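Local coordinates for thrombospondin related anonymous protein (Plasmodium falciparum, PDB 4F1J) that probably mediates adhesion of the malaria parasite to host surfaces through this von Willebrand factor A domain, which binds magnesium, at residues L13-S19 and I120-G124; I146-G152 and L175-W181; N52-A58 and R91-A97; I20-V26 and L82-P88. One frame throughout, in Å; residues are numbered along the deposited sequence.

Contact 1 of 4, residues L13-S19 and I120-G124; sequences LMDCSGS and ILTDG. With MG (magnesium ion), chain C; EDO (1,2-ethanediol), chain J.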
# COMPACT_ATOMS: atom_id res chain seq x y z
N LEU A 13 1.69 1.59 -1.59
CA LEU A 13 2.66 2.55 -1.08
C LEU A 13 3.50 1.80 -0.06
O LEU A 13 3.00 1.41 1.01
CB LEU A 13 1.98 3.77 -0.40
CG LEU A 13 0.81 4.43 -1.11
CD1 LEU A 13 0.44 5.76 -0.46
CD2 LEU A 13 0.96 4.61 -2.60
N MET A 14 4.77 1.58 -0.40
CA MET A 14 5.62 0.68 0.38
C MET A 14 6.70 1.48 1.12
O MET A 14 7.59 2.03 0.51
CB MET A 14 6.24 -0.35 -0.55
CG MET A 14 7.12 -1.35 0.13
SD MET A 14 7.71 -2.56 -1.07
CE MET A 14 8.48 -3.78 0.01
N ASP A 15 6.55 1.55 2.44
CA ASP A 15 7.50 2.19 3.34
C ASP A 15 8.86 1.52 3.16
O ASP A 15 8.94 0.29 3.21
CB ASP A 15 6.93 2.01 4.74
CG ASP A 15 7.82 2.54 5.88
OD1 ASP A 15 9.06 2.59 5.78
OD2 ASP A 15 7.19 2.81 6.92
N CYS A 16 9.90 2.31 2.91
CA CYS A 16 11.27 1.76 2.75
C CYS A 16 12.26 2.43 3.73
O CYS A 16 13.47 2.48 3.49
CB CYS A 16 11.75 1.88 1.30
SG CYS A 16 11.88 3.56 0.67
N SER A 17 11.72 2.84 4.87
CA SER A 17 12.45 3.59 5.90
C SER A 17 13.59 2.76 6.51
O SER A 17 13.54 1.52 6.54
CB SER A 17 11.52 4.04 7.02
OG SER A 17 10.85 2.97 7.67
N GLY A 18 14.60 3.47 7.01
CA GLY A 18 15.79 2.80 7.58
C GLY A 18 15.52 1.87 8.76
O GLY A 18 16.23 0.86 8.95
N SER A 19 14.46 2.15 9.51
CA SER A 19 14.05 1.33 10.65
C SER A 19 13.83 -0.14 10.33
O SER A 19 13.95 -1.01 11.21
CB SER A 19 12.74 1.88 11.20
OG SER A 19 11.75 1.77 10.19
N ILE A 120 -1.19 0.63 2.06
CA ILE A 120 0.06 1.07 2.67
C ILE A 120 0.69 -0.11 3.43
O ILE A 120 0.03 -0.72 4.27
CB ILE A 120 -0.18 2.25 3.64
CG1 ILE A 120 -0.59 3.52 2.90
CG2 ILE A 120 1.08 2.50 4.46
CD1 ILE A 120 -1.52 4.48 3.73
N LEU A 121 1.96 -0.41 3.16
CA LEU A 121 2.76 -1.32 3.98
C LEU A 121 3.73 -0.45 4.79
O LEU A 121 4.51 0.31 4.21
CB LEU A 121 3.53 -2.32 3.12
CG LEU A 121 2.76 -3.12 2.06
CD1 LEU A 121 3.73 -4.10 1.36
CD2 LEU A 121 1.55 -3.80 2.66
N THR A 122 3.64 -0.47 6.12
CA THR A 122 4.48 0.45 6.91
C THR A 122 4.96 -0.18 8.20
O THR A 122 4.27 -0.99 8.78
CB THR A 122 3.73 1.78 7.19
OG1 THR A 122 4.64 2.78 7.72
CG2 THR A 122 2.53 1.56 8.12
N ASP A 123 6.13 0.25 8.66
CA ASP A 123 6.65 -0.20 9.97
C ASP A 123 6.79 0.96 10.96
O ASP A 123 7.49 0.83 11.97
CB ASP A 123 8.00 -0.89 9.78
CG ASP A 123 9.18 0.06 9.77
OD1 ASP A 123 9.05 1.24 9.29
OD2 ASP A 123 10.26 -0.40 10.18
N GLY A 124 6.16 2.09 10.66
CA GLY A 124 6.32 3.28 11.49
C GLY A 124 5.12 4.21 11.47
O GLY A 124 4.05 3.89 10.94
MG MG C . 10.10 2.95 9.73
C1 EDO J . 7.16 -1.89 5.90
O1 EDO J . 7.91 -0.68 6.11
C2 EDO J . 7.72 -2.64 4.69
O2 EDO J . 7.56 -1.91 3.48
O HOH W 1 8.37 3.95 8.95
O HOH W 2 9.59 2.82 11.70
O HOH W 3 11.04 4.60 10.27

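Contact 2 of 4, residues I146-G152 and L175-W181; sequences IAVFGIG and LYADSAW. With SO4 (sulfate ion), chain E; EDO (1,2-ethanediol), chain L.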
# COMPACT_ATOMS: atom_id res chain seq x y z
N ILE A 146 -8.66 3.55 1.82
CA ILE A 146 -7.27 3.39 2.27
C ILE A 146 -7.18 2.21 3.22
O ILE A 146 -7.98 2.10 4.14
CB ILE A 146 -6.76 4.66 2.98
CG1 ILE A 146 -6.89 5.90 2.04
CG2 ILE A 146 -5.29 4.45 3.47
CD1 ILE A 146 -6.53 7.26 2.72
N ALA A 147 -6.23 1.31 2.96
CA ALA A 147 -5.95 0.16 3.83
C ALA A 147 -4.52 0.25 4.31
O ALA A 147 -3.67 0.75 3.60
CB ALA A 147 -6.20 -1.16 3.08
N VAL A 148 -4.26 -0.26 5.51
CA VAL A 148 -2.92 -0.25 6.09
C VAL A 148 -2.56 -1.61 6.67
O VAL A 148 -3.30 -2.21 7.46
CB VAL A 148 -2.76 0.82 7.20
CG1 VAL A 148 -1.38 0.70 7.86
CG2 VAL A 148 -2.96 2.25 6.64
N PHE A 149 -1.36 -2.06 6.33
CA PHE A 149 -0.78 -3.29 6.88
C PHE A 149 0.45 -2.84 7.68
O PHE A 149 1.46 -2.44 7.10
CB PHE A 149 -0.39 -4.23 5.74
CG PHE A 149 0.09 -5.60 6.18
CD1 PHE A 149 1.44 -5.81 6.47
CD2 PHE A 149 -0.78 -6.68 6.26
CE1 PHE A 149 1.91 -7.07 6.84
CE2 PHE A 149 -0.32 -7.94 6.65
CZ PHE A 149 1.01 -8.14 6.92
N GLY A 150 0.34 -2.91 9.00
CA GLY A 150 1.40 -2.46 9.90
C GLY A 150 2.31 -3.60 10.30
O GLY A 150 1.87 -4.72 10.50
N ILE A 151 3.59 -3.29 10.44
CA ILE A 151 4.61 -4.30 10.69
C ILE A 151 5.50 -3.92 11.86
O ILE A 151 6.06 -2.84 11.88
CB ILE A 151 5.52 -4.51 9.48
CG1 ILE A 151 4.70 -4.70 8.21
CG2 ILE A 151 6.43 -5.71 9.72
CD1 ILE A 151 5.50 -4.64 6.95
N GLY A 152 5.65 -4.84 12.79
CA GLY A 152 6.64 -4.69 13.84
C GLY A 152 6.16 -3.79 14.95
O GLY A 152 4.96 -3.44 15.05
N LEU A 175 -10.10 -2.86 6.99
CA LEU A 175 -9.05 -2.17 6.23
C LEU A 175 -7.72 -2.05 6.97
O LEU A 175 -6.83 -1.36 6.50
CB LEU A 175 -9.52 -0.77 5.81
CG LEU A 175 -10.68 -0.78 4.80
CD1 LEU A 175 -11.09 0.64 4.49
CD2 LEU A 175 -10.29 -1.51 3.52
N TYR A 176 -7.59 -2.74 8.10
CA TYR A 176 -6.36 -2.72 8.87
C TYR A 176 -5.95 -4.11 9.34
O TYR A 176 -6.78 -4.89 9.80
CB TYR A 176 -6.50 -1.77 10.07
CG TYR A 176 -5.23 -1.74 10.89
CD1 TYR A 176 -4.04 -1.28 10.34
CD2 TYR A 176 -5.20 -2.22 12.21
CE1 TYR A 176 -2.85 -1.29 11.07
CE2 TYR A 176 -4.02 -2.20 12.95
CZ TYR A 176 -2.85 -1.74 12.38
OH TYR A 176 -1.68 -1.73 13.12
N ALA A 177 -4.66 -4.42 9.24
CA ALA A 177 -4.08 -5.57 9.92
C ALA A 177 -2.66 -5.22 10.29
O ALA A 177 -2.06 -4.28 9.73
CB ALA A 177 -4.14 -6.82 9.01
N ASP A 178 -2.11 -5.96 11.24
CA ASP A 178 -0.70 -5.85 11.52
C ASP A 178 -0.07 -7.23 11.80
O ASP A 178 -0.78 -8.24 11.95
CB ASP A 178 -0.40 -4.77 12.58
CG ASP A 178 -1.13 -4.98 13.89
OD1 ASP A 178 -1.24 -6.15 14.36
OD2 ASP A 178 -1.55 -3.96 14.49
N SER A 179 1.26 -7.24 11.85
CA SER A 179 2.04 -8.48 11.94
C SER A 179 3.44 -8.22 12.47
O SER A 179 4.03 -7.17 12.21
CB SER A 179 2.18 -9.11 10.56
OG SER A 179 2.87 -10.36 10.63
N ALA A 180 3.98 -9.20 13.18
CA ALA A 180 5.41 -9.22 13.49
C ALA A 180 6.13 -9.51 12.19
O ALA A 180 5.54 -10.13 11.30
CB ALA A 180 5.73 -10.28 14.54
N TRP A 181 7.39 -9.10 12.09
CA TRP A 181 8.15 -9.24 10.87
C TRP A 181 8.13 -10.68 10.34
O TRP A 181 7.88 -10.91 9.17
CB TRP A 181 9.60 -8.78 11.09
CG TRP A 181 9.77 -7.33 10.85
CD1 TRP A 181 9.98 -6.37 11.77
CD2 TRP A 181 9.67 -6.67 9.58
NE1 TRP A 181 10.06 -5.14 11.16
CE2 TRP A 181 9.87 -5.30 9.81
CE3 TRP A 181 9.44 -7.10 8.27
CZ2 TRP A 181 9.84 -4.35 8.79
CZ3 TRP A 181 9.42 -6.17 7.25
CH2 TRP A 181 9.62 -4.80 7.51
S SO4 E . 8.46 -7.81 15.51
O1 SO4 E . 8.89 -9.06 16.16
O2 SO4 E . 9.44 -6.76 15.80
O3 SO4 E . 8.44 -8.05 14.09
O4 SO4 E . 7.12 -7.47 16.03
C1 EDO L . -14.70 -2.26 7.70
O1 EDO L . -14.47 -2.80 9.00
C2 EDO L . -13.88 -1.00 7.40
O2 EDO L . -12.47 -1.16 7.60

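Contact 3 of 4, residues N52-A58 and R91-A97; sequences NIFSNNA and RTNLSDA. With MG (magnesium ion), chain H; EDO (1,2-ethanediol), chain K.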
# COMPACT_ATOMS: atom_id res chain seq x y z
N ASN A 52 4.61 2.68 -5.39
CA ASN A 52 5.75 3.52 -5.02
C ASN A 52 6.40 3.02 -3.76
O ASN A 52 5.81 2.22 -3.03
CB ASN A 52 5.45 5.03 -4.99
CG ASN A 52 4.59 5.51 -3.82
OD1 ASN A 52 4.66 5.00 -2.70
ND2 ASN A 52 3.77 6.54 -4.08
N ILE A 53 7.64 3.44 -3.55
CA ILE A 53 8.29 3.29 -2.25
C ILE A 53 8.37 4.67 -1.64
O ILE A 53 8.42 5.68 -2.37
CB ILE A 53 9.67 2.64 -2.37
CG1 ILE A 53 10.56 3.41 -3.35
CG2 ILE A 53 9.52 1.17 -2.81
CD1 ILE A 53 12.00 2.88 -3.43
N PHE A 54 8.41 4.74 -0.32
CA PHE A 54 8.54 6.04 0.33
C PHE A 54 9.33 5.93 1.63
O PHE A 54 9.15 5.02 2.44
CB PHE A 54 7.17 6.70 0.56
CG PHE A 54 6.35 6.05 1.63
CD1 PHE A 54 5.51 5.00 1.33
CD2 PHE A 54 6.40 6.49 2.95
CE1 PHE A 54 4.75 4.39 2.30
CE2 PHE A 54 5.65 5.84 3.93
CZ PHE A 54 4.84 4.79 3.60
N SER A 55 10.27 6.86 1.78
CA SER A 55 10.95 7.05 3.04
C SER A 55 11.18 8.56 3.15
O SER A 55 10.32 9.27 3.68
CB SER A 55 12.21 6.17 3.15
OG SER A 55 13.17 6.46 2.16
N ASN A 56 12.29 9.08 2.62
CA ASN A 56 12.52 10.53 2.60
C ASN A 56 11.49 11.22 1.71
O ASN A 56 11.02 12.31 2.00
CB ASN A 56 13.96 10.85 2.14
CG ASN A 56 15.02 10.42 3.15
OD1 ASN A 56 14.71 10.15 4.32
ND2 ASN A 56 16.29 10.38 2.71
N ASN A 57 11.20 10.56 0.59
CA ASN A 57 10.25 11.00 -0.43
C ASN A 57 9.61 9.77 -1.05
O ASN A 57 10.07 8.65 -0.80
CB ASN A 57 10.99 11.79 -1.52
CG ASN A 57 11.68 13.03 -0.97
OD1 ASN A 57 11.03 14.01 -0.63
ND2 ASN A 57 13.01 12.97 -0.85
N ALA A 58 8.55 9.97 -1.84
CA ALA A 58 7.98 8.89 -2.65
C ALA A 58 8.69 8.75 -4.01
O ALA A 58 9.05 9.75 -4.63
CB ALA A 58 6.50 9.14 -2.86
N ARG A 91 13.49 8.33 6.32
CA ARG A 91 12.40 8.58 7.26
C ARG A 91 11.07 8.04 6.74
O ARG A 91 11.08 7.05 6.05
CB ARG A 91 12.37 10.07 7.67
CG ARG A 91 12.27 11.07 6.56
CD ARG A 91 12.36 12.50 7.11
NE ARG A 91 12.07 13.51 6.09
CZ ARG A 91 10.84 13.86 5.69
NH1 ARG A 91 9.74 13.29 6.18
NH2 ARG A 91 10.70 14.80 4.77
N THR A 92 9.94 8.65 7.10
CA THR A 92 8.62 8.08 6.78
C THR A 92 7.68 9.15 6.24
O THR A 92 6.73 9.57 6.93
CB THR A 92 8.01 7.39 8.02
OG1 THR A 92 9.00 6.54 8.63
CG2 THR A 92 6.76 6.58 7.67
N ASN A 93 7.93 9.55 5.00
CA ASN A 93 7.18 10.63 4.36
C ASN A 93 5.94 10.03 3.68
O ASN A 93 5.83 10.04 2.45
CB ASN A 93 8.06 11.35 3.36
CG ASN A 93 7.51 12.70 2.91
OD1 ASN A 93 6.34 13.04 3.12
ND2 ASN A 93 8.35 13.45 2.25
N LEU A 94 5.01 9.55 4.50
CA LEU A 94 3.74 9.01 4.00
C LEU A 94 2.96 10.07 3.25
O LEU A 94 2.30 9.78 2.25
CB LEU A 94 2.88 8.46 5.14
CG LEU A 94 1.51 7.89 4.71
CD1 LEU A 94 1.70 6.77 3.73
CD2 LEU A 94 0.70 7.45 5.93
N SER A 95 2.99 11.31 3.73
CA SER A 95 2.19 12.35 3.10
C SER A 95 2.61 12.60 1.65
O SER A 95 1.74 12.79 0.80
CB SER A 95 2.18 13.63 3.95
OG SER A 95 3.48 14.21 4.03
N ASP A 96 3.89 12.51 1.34
CA ASP A 96 4.36 12.61 -0.05
C ASP A 96 3.88 11.42 -0.92
O ASP A 96 3.52 11.61 -2.08
CB ASP A 96 5.89 12.70 -0.13
CG ASP A 96 6.38 13.11 -1.50
OD1 ASP A 96 5.83 14.09 -2.05
OD2 ASP A 96 7.28 12.45 -2.07
N ALA A 97 3.93 10.23 -0.36
CA ALA A 97 3.39 9.05 -1.04
C ALA A 97 1.90 9.21 -1.38
O ALA A 97 1.44 8.87 -2.48
CB ALA A 97 3.57 7.83 -0.15
MG MG H . 3.74 16.28 3.53
C1 EDO K . 13.70 7.28 -0.73
O1 EDO K . 13.29 8.60 -0.40
C2 EDO K . 12.56 6.55 -1.36
O2 EDO K . 12.29 7.26 -2.56
O HOH W 4 8.28 12.60 -4.48
O HOH W 5 5.73 15.56 3.15
O HOH W 6 3.17 15.96 1.63
O HOH W 7 4.23 18.21 2.91
O HOH W 8 4.36 16.48 5.43

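Contact 4 of 4, residues I20-V26 and L82-P88; sequences IRRHNWV and LLSTNLP. With SO4 (sulfate ion), chain G.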
# COMPACT_ATOMS: atom_id res chain seq x y z
N ILE A 20 13.51 -0.40 9.08
CA ILE A 20 13.22 -1.76 8.60
C ILE A 20 14.36 -2.74 8.83
O ILE A 20 14.12 -3.89 9.20
CB ILE A 20 12.85 -1.74 7.10
CG1 ILE A 20 11.48 -1.05 6.93
CG2 ILE A 20 12.84 -3.18 6.51
CD1 ILE A 20 11.03 -0.87 5.46
N ARG A 21 15.57 -2.26 8.61
CA ARG A 21 16.80 -3.06 8.57
C ARG A 21 16.86 -3.88 7.29
O ARG A 21 15.88 -4.49 6.85
CB ARG A 21 16.97 -3.95 9.80
CG ARG A 21 16.84 -3.24 11.14
CD ARG A 21 17.94 -2.23 11.34
NE ARG A 21 17.83 -1.47 12.58
CZ ARG A 21 18.19 -1.91 13.80
NH1 ARG A 21 18.68 -3.14 13.98
NH2 ARG A 21 18.06 -1.10 14.84
N ARG A 22 18.04 -3.88 6.69
CA ARG A 22 18.28 -4.59 5.44
C ARG A 22 17.82 -6.05 5.48
O ARG A 22 17.20 -6.52 4.52
CB ARG A 22 19.75 -4.49 5.04
CG ARG A 22 20.13 -5.23 3.82
CD ARG A 22 19.54 -4.67 2.56
NE ARG A 22 19.98 -5.43 1.39
CZ ARG A 22 19.62 -5.18 0.14
NH1 ARG A 22 18.79 -4.18 -0.15
NH2 ARG A 22 20.08 -5.95 -0.83
N HIS A 23 18.09 -6.78 6.57
CA HIS A 23 17.75 -8.22 6.54
C HIS A 23 16.23 -8.43 6.46
O HIS A 23 15.76 -9.33 5.78
CB HIS A 23 18.37 -8.97 7.73
CG HIS A 23 17.87 -8.53 9.06
ND1 HIS A 23 16.76 -9.09 9.63
CD2 HIS A 23 18.36 -7.64 9.95
CE1 HIS A 23 16.55 -8.53 10.81
NE2 HIS A 23 17.52 -7.66 11.04
N ASN A 24 15.47 -7.56 7.11
CA ASN A 24 14.01 -7.58 7.04
C ASN A 24 13.50 -7.14 5.68
O ASN A 24 12.53 -7.72 5.18
CB ASN A 24 13.37 -6.71 8.11
CG ASN A 24 13.38 -7.35 9.46
OD1 ASN A 24 13.27 -8.58 9.60
ND2 ASN A 24 13.45 -6.53 10.50
N TRP A 25 14.15 -6.15 5.08
CA TRP A 25 13.79 -5.72 3.72
C TRP A 25 13.90 -6.89 2.74
O TRP A 25 13.01 -7.14 1.92
CB TRP A 25 14.70 -4.60 3.27
CG TRP A 25 14.39 -4.08 1.93
CD1 TRP A 25 15.10 -4.27 0.79
CD2 TRP A 25 13.30 -3.21 1.57
NE1 TRP A 25 14.52 -3.61 -0.25
CE2 TRP A 25 13.41 -2.95 0.20
CE3 TRP A 25 12.23 -2.65 2.28
CZ2 TRP A 25 12.50 -2.15 -0.49
CZ3 TRP A 25 11.34 -1.85 1.60
CH2 TRP A 25 11.48 -1.61 0.24
N VAL A 26 15.02 -7.60 2.83
CA VAL A 26 15.31 -8.69 1.90
C VAL A 26 14.48 -9.93 2.21
O VAL A 26 13.89 -10.55 1.29
CB VAL A 26 16.83 -9.02 1.97
CG1 VAL A 26 17.14 -10.37 1.25
CG2 VAL A 26 17.64 -7.87 1.38
N LEU A 82 13.82 -4.54 -6.19
CA LEU A 82 14.05 -3.67 -5.03
C LEU A 82 15.16 -4.21 -4.13
O LEU A 82 15.64 -3.52 -3.25
CB LEU A 82 12.76 -3.51 -4.20
CG LEU A 82 11.64 -2.73 -4.90
CD1 LEU A 82 10.35 -2.82 -4.05
CD2 LEU A 82 12.02 -1.29 -5.15
N LEU A 83 15.53 -5.47 -4.35
CA LEU A 83 16.62 -6.11 -3.60
C LEU A 83 17.95 -5.52 -4.00
O LEU A 83 18.78 -5.24 -3.14
CB LEU A 83 16.63 -7.61 -3.86
CG LEU A 83 15.40 -8.39 -3.38
CD1 LEU A 83 15.43 -9.83 -3.92
CD2 LEU A 83 15.28 -8.39 -1.87
N SER A 84 18.13 -5.28 -5.29
CA SER A 84 19.40 -4.74 -5.85
C SER A 84 19.41 -3.22 -5.81
O SER A 84 19.52 -2.56 -6.85
CB SER A 84 19.58 -5.24 -7.28
OG SER A 84 19.37 -6.64 -7.36
N THR A 85 19.30 -2.67 -4.61
CA THR A 85 19.27 -1.23 -4.37
C THR A 85 19.96 -0.91 -3.04
O THR A 85 20.37 -1.82 -2.31
CB THR A 85 17.83 -0.73 -4.19
OG1 THR A 85 17.28 -1.36 -3.03
CG2 THR A 85 16.95 -1.06 -5.40
N ASN A 86 20.02 0.38 -2.73
CA ASN A 86 20.51 0.89 -1.45
C ASN A 86 19.42 0.93 -0.39
O ASN A 86 19.60 1.56 0.65
CB ASN A 86 21.13 2.28 -1.62
CG ASN A 86 20.12 3.35 -2.05
OD1 ASN A 86 18.99 3.04 -2.45
ND2 ASN A 86 20.54 4.62 -1.96
N LEU A 87 18.31 0.24 -0.62
CA LEU A 87 17.20 0.26 0.33
C LEU A 87 17.41 -0.80 1.39
O LEU A 87 18.07 -1.80 1.15
CB LEU A 87 15.90 -0.04 -0.40
CG LEU A 87 15.51 0.99 -1.45
CD1 LEU A 87 14.24 0.47 -2.19
CD2 LEU A 87 15.30 2.38 -0.83
N PRO A 88 16.85 -0.59 2.58
CA PRO A 88 16.05 0.54 3.04
C PRO A 88 16.89 1.66 3.65
O PRO A 88 18.03 1.43 4.05
CB PRO A 88 15.20 -0.09 4.12
CG PRO A 88 16.12 -1.15 4.71
CD PRO A 88 16.94 -1.66 3.60
S SO4 G . 21.71 -8.90 1.24
O1 SO4 G . 20.96 -10.01 1.81
O2 SO4 G . 23.14 -9.21 1.15
O3 SO4 G . 21.19 -8.69 -0.11
O4 SO4 G . 21.59 -7.73 2.08

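Contact 1 of 4, residues L13-S19 and I120-G124
Asp-15 OD2 receives the hydroxyl of Thr-122, OG1 to OD2 2.7 Å, on its anti lone pair, while the backbone N of Asp-123 approaches the same oxygen from well above the carboxylate plane. Water 1, a magnesium ligand, donates to it as well. The other oxygen, OD1, takes both the N and the OG of Ser-17 and closes an Asx turn. CG anti to the backbone N (chi1 177°) puts the Asp-15 carboxylate between Ser-17 and the Thr-122/Asp-123 backbone, in the second shell, where it fixes the rotation of Ser-17 and orients a metal water without touching the ion. This is the metal-ion-dependent adhesion site (MIDAS) of the VWA fold, its DxSxS loop at the end of a central parallel strand. The magnesium is held by Ser-17 OG (2.2 Å), Ser-19 OG (2.1 Å), Asp-123 OD1 (2.1 Å) and three waters. Asp-123 binds it with one oxygen; OD2 accepts the Ser-19 hydroxyl through its syn lone pair, OG to OD2 2.6 Å. The carboxylate planes of Asp-15 and Asp-123 are 89° apart. Behind the loop, strands 13-15 and 120-122 run parallel, joined by Leu-121 N to Leu-13 O and Asp-15 N to Leu-121 O, both 3.0 Å.

Contact 2 of 4, residues I146-G152 and L175-W181
Ile-151 lays its CG2 methyl over the indole face of Trp-181, 3.4 Å from the centroid of the six-membered ring and 14° off the ring normal, a close CH-pi contact. CG1 lies beside the backbone N (chi1 -50°), which leaves CG2 on the side of the indole, with CD1 near CH2. The other side chains follow the alternation of the two strands. On one face, Val-148 CB lies in the plane of the Tyr-176 ring at its edge, 4.0 Å from CD1, and the phenol OH makes a weak bond to Asp-178 OD2 and a hydrogen bond with Asn-160 ND2. On the other face, Phe-149 meets Ala-177 CB and Ser-179 CB (Phe-149 CZ to Ser-179 CB 3.9 Å), and Phe-191 of helix 184-200 packs edge-to-face against its ring. Between them the backbones exchange five bonds, from Val-148 N to Leu-175 O (3.0 Å) up to Gly-152 N to Ser-179 O (2.9 Å). At Gly-150 the strands draw in to 4.3 Å between its CA and that of Asp-178. Strands 146-151 and 176-179 point the same way, 15° apart, and helix 157-163 lies between them in sequence: the beta-alpha-beta unit that completes one edge of the Rossmann-like VWA sheet.

Contact 3 of 4, residues N52-A58 and R91-A97
Ser-55 O accepts a hydrogen bond from Asn-93 N at 2.7 Å, in the carbonyl plane. Asn-93 then turns its amide so that ND2 reaches Asn-56 O at 2.9 Å, with the acceptor only 2° out of the amide plane and the N-H pointing almost straight at it (171°). Asn-56 reciprocates through OD1, which takes Arg-91 N at 3.0 Å, and Asn-56 O also lies over one face of the Arg-91 guanidinium, whose NH1 forms a salt bridge with Asp-127. Asp-96 OD2 offers its anti lone pair to Ala-58 N (2.8 Å), and water 4 joins that oxygen to Ala-58 O.

Asn-93 is also the N-cap residue: with CG anti to the backbone N (chi1 -165°), its OD1 accepts from Asp-96 N, the donor lying above the carbonyl plane. In this VWA domain the contact joins the loop before helix 94-106, and the helix's first turn, to the C-terminal end of strand 47-54. Ser-95, two residues on, points its side chain away from 52-58 and binds a second magnesium through OG, with Asp-131 as the other protein ligand; water 5 on that ion donates to Asn-93 OD1.

Apolar contacts centre on Phe-54. Thr-92 CG2 comes to its edge, the Leu-94 side chain lies beside the ring, pointing the same way, with its CD1 3.7 Å from Phe-54 CZ, and Ala-97 CB touches Phe-54 CD1 at 3.7 Å, while Ala-58 CB rests on Ala-97.

Contact 4 of 4, residues I20-V26 and L82-P88
Leu-82 O is gripped by two donors that arrive from opposite faces of its carbonyl plane: Trp-25 NE1 at 3.2 Å, with a nearly straight N-H (178°), and the Thr-85 hydroxyl. An ST turn ties Leu-87 N to that same Thr-85 OG1. The contact joins the first turn of helix 22-38 of the VWA fold to the loop that follows helix 72-80, beside the metal-binding loop. Arg-22 supplies the second polar group. Its chain bends at chi2 (68°), bringing the guanidinium back to the loop, where NH1 bonds to Leu-87 O at 2.8 Å and NH2 to Leu-83 O at 2.7 Å; the latter oxygen lies in the guanidinium plane. NE and NH2 also hold a sulfate, probably from the crystallisation liquor, and Val-26 CG2 lies over one guanidinium face. The indole of Trp-25 is directed to the loop with CG anti to the backbone N (chi1 -179°). Leu-87 CB and Pro-88 CB lie over one face of it, and Leu-87 CD1 meets Trp-25 CZ2 at 3.6 Å. The Pro-88 ring, which follows a cis peptide bond, packs beside the base of the same side chain, its CD 3.7 Å from Trp-25 CB.

Overall arrangement
Contact 1 holds the magnesium of the adhesion site, and the other three contacts touch contact 1. Contact 3 joins it through backbone bonds, Met-14 N to Asn-52 O and Cys-16 N to Phe-54 O, both 2.9 Å, and brings in the Thr-92 side chain, its nearest atom about 4 Å from that magnesium. Contact 2 continues the sheet on the other side, with Ile-120 O 2.8 Å from Phe-149 N. Contact 4 borders the metal loop, Pro-88 CB being 3.2 Å from Cys-16 O. Ile-20 CG2 of contact 4 also meets Trp-181 CH2 of contact 2 at 3.7 Å. Contacts 2 and 3, with centres about 17 Å apart, do not touch; the second magnesium belongs to contact 3.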